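Local coordinates for 1H-3-hydroxy-4-oxoquinoline 2,4-dioxygenase (Pseudomonas putida, PDB 3IBT), which cleaves the heterocyclic ring of 3-hydroxy-1H-quinolin-4-one with molecular oxygen, giving N-formylanthranilate and carbon monoxide without any cofactor, at residues 21-26 with 49-54. Sequence-based numbering, arbitrary orientation.
Sequences APTLFL and HVICPD
Thr23 and His49 begin a parallel pairing of strands, which runs on through Leu24 with Val50 and Phe25 with Ile51. Four backbone hydrogen bonds join the two segments. His49 N donates to Pro22 O at 2.8 Å. Leu24 N donates a hydrogen bond to His49 O, and Leu24 O accepts from Ile51 N. Leu26 N then bonds to Ile51 O at 2.9 Å.

One side-chain hydrogen bond is added. Thr23 and His49 lie side by side, and Thr23 OG1 meets His49 ND1 at 3.2 Å. The His49 ring reaches this hydroxyl with CG anti to the backbone N (chi1 173°). Its NE2 bonds to Glu15 on strand 9-16, so both ring nitrogens are held. A valine in place of Thr23 would probably leave ND1 without this partner and the imidazole less firmly fixed.

Apolar contacts lie on both faces. On the face that carries Thr23 and His49, Phe25 CD2 packs on Ile51 CB at 3.8 Å, and Pro53 CG meets the ring edge at 3.9 Å. On the face of Leu24 and Val50, Leu26 CG touches Val50 CG1 at 4.1 Å. Leu26 CB also meets Cys52 SG.

Helix 40-44 covers that second face, its Leu44 touching Leu24 and Val50. Strands 23-27 and 49-53 thus form a beta-alpha-beta crossover with this helix, part of the central sheet of the alpha/beta-hydrolase fold.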
loop_
_atom_site.group_PDB
_atom_site.type_symbol
_atom_site.label_atom_id
_atom_site.label_comp_id
_atom_site.label_asym_id
_atom_site.label_seq_id
_atom_site.Cartn_x
_atom_site.Cartn_y
_atom_site.Cartn_z
ATOM N N ALA A 21 10.616 -8.024 -18.914
ATOM C CA ALA A 21 10.605 -9.058 -17.883
ATOM C C ALA A 21 9.260 -8.904 -17.145
ATOM O O ALA A 21 8.553 -7.915 -17.373
ATOM C CB ALA A 21 11.806 -8.889 -16.931
ATOM N N PRO A 22 8.884 -9.876 -16.285
ATOM C CA PRO A 22 7.572 -9.776 -15.646
ATOM C C PRO A 22 7.407 -8.453 -14.897
ATOM O O PRO A 22 8.224 -8.128 -14.030
ATOM C CB PRO A 22 7.566 -10.953 -14.665
ATOM C CG PRO A 22 8.569 -11.900 -15.181
ATOM C CD PRO A 22 9.608 -11.087 -15.860
ATOM N N THR A 23 6.375 -7.687 -15.252
ATOM C CA THR A 23 6.176 -6.352 -14.693
ATOM C C THR A 23 5.429 -6.407 -13.361
ATOM O O THR A 23 4.433 -7.145 -13.215
ATOM C CB THR A 23 5.515 -5.403 -15.700
ATOM O OG1 THR A 23 6.276 -5.417 -16.920
ATOM C CG2 THR A 23 5.471 -3.974 -15.149
ATOM N N LEU A 24 5.951 -5.630 -12.406
ATOM C CA LEU A 24 5.556 -5.680 -11.013
ATOM C C LEU A 24 5.502 -4.265 -10.505
ATOM O O LEU A 24 6.505 -3.559 -10.552
ATOM C CB LEU A 24 6.615 -6.425 -10.216
ATOM C CG LEU A 24 6.168 -7.213 -8.985
ATOM C CD1 LEU A 24 7.385 -7.802 -8.276
ATOM C CD2 LEU A 24 5.411 -6.352 -8.038
ATOM N N PHE A 25 4.342 -3.841 -10.024
ATOM C CA PHE A 25 4.193 -2.488 -9.505
ATOM C C PHE A 25 4.377 -2.466 -7.998
ATOM O O PHE A 25 3.765 -3.298 -7.265
ATOM C CB PHE A 25 2.802 -1.944 -9.819
ATOM C CG PHE A 25 2.667 -1.355 -11.181
ATOM C CD1 PHE A 25 2.193 -2.124 -12.229
ATOM C CD2 PHE A 25 2.988 -0.017 -11.405
ATOM C CE1 PHE A 25 2.047 -1.570 -13.533
ATOM C CE2 PHE A 25 2.863 0.570 -12.706
ATOM C CZ PHE A 25 2.387 -0.206 -13.774
ATOM N N LEU A 26 5.194 -1.524 -7.522
ATOM C CA LEU A 26 5.303 -1.319 -6.084
ATOM C C LEU A 26 4.580 -0.051 -5.642
ATOM O O LEU A 26 5.109 1.043 -5.845
ATOM C CB LEU A 26 6.772 -1.330 -5.646
ATOM C CG LEU A 26 7.547 -2.653 -5.599
ATOM C CD1 LEU A 26 8.707 -2.521 -4.619
ATOM C CD2 LEU A 26 6.683 -3.849 -5.199
ATOM N N HIS A 49 10.485 -6.464 -13.792
ATOM C CA HIS A 49 10.537 -5.077 -14.263
ATOM C C HIS A 49 9.792 -4.274 -13.204
ATOM O O HIS A 49 8.596 -4.493 -13.009
ATOM C CB HIS A 49 9.837 -5.009 -15.628
ATOM C CG HIS A 49 9.663 -3.624 -16.175
ATOM N ND1 HIS A 49 8.757 -3.336 -17.177
ATOM C CD2 HIS A 49 10.275 -2.452 -15.873
ATOM C CE1 HIS A 49 8.819 -2.048 -17.468
ATOM N NE2 HIS A 49 9.730 -1.489 -16.690
ATOM N N VAL A 50 10.469 -3.379 -12.485
ATOM C CA VAL A 50 9.852 -2.847 -11.259
ATOM C C VAL A 50 9.560 -1.371 -11.284
ATOM O O VAL A 50 10.487 -0.548 -11.312
ATOM C CB VAL A 50 10.677 -3.131 -10.009
ATOM C CG1 VAL A 50 10.048 -2.452 -8.819
ATOM C CG2 VAL A 50 10.806 -4.631 -9.772
ATOM N N ILE A 51 8.266 -1.045 -11.216
ATOM C CA ILE A 51 7.792 0.337 -11.267
ATOM C C ILE A 51 7.280 0.830 -9.910
ATOM O O ILE A 51 6.261 0.353 -9.441
ATOM C CB ILE A 51 6.652 0.504 -12.289
ATOM C CG1 ILE A 51 6.928 -0.302 -13.569
ATOM C CG2 ILE A 51 6.446 1.967 -12.566
ATOM C CD1 ILE A 51 6.708 0.475 -14.910
ATOM N N CYS A 52 7.967 1.775 -9.282
ATOM C CA CYS A 52 7.437 2.347 -8.060
ATOM C C CYS A 52 6.842 3.727 -8.368
ATOM O O CYS A 52 7.592 4.702 -8.481
ATOM C CB CYS A 52 8.515 2.457 -6.989
ATOM S SG CYS A 52 9.236 0.884 -6.511
ATOM N N PRO A 53 5.500 3.825 -8.547
ATOM C CA PRO A 53 4.841 5.147 -8.724
ATOM C C PRO A 53 4.592 6.033 -7.476
ATOM O O PRO A 53 4.680 5.584 -6.345
ATOM C CB PRO A 53 3.514 4.809 -9.423
ATOM C CG PRO A 53 3.365 3.317 -9.371
ATOM C CD PRO A 53 4.548 2.704 -8.669
ATOM N N ASP A 54 4.328 7.312 -7.722
ATOM C CA ASP A 54 4.027 8.276 -6.657
ATOM C C ASP A 54 2.629 8.825 -6.873
ATOM O O ASP A 54 2.380 9.615 -7.802
ATOM C CB ASP A 54 5.026 9.443 -6.630
ATOM C CG ASP A 54 6.461 8.994 -6.799
ATOM O OD1 ASP A 54 6.729 7.791 -6.493
ATOM O OD2 ASP A 54 7.310 9.838 -7.218
#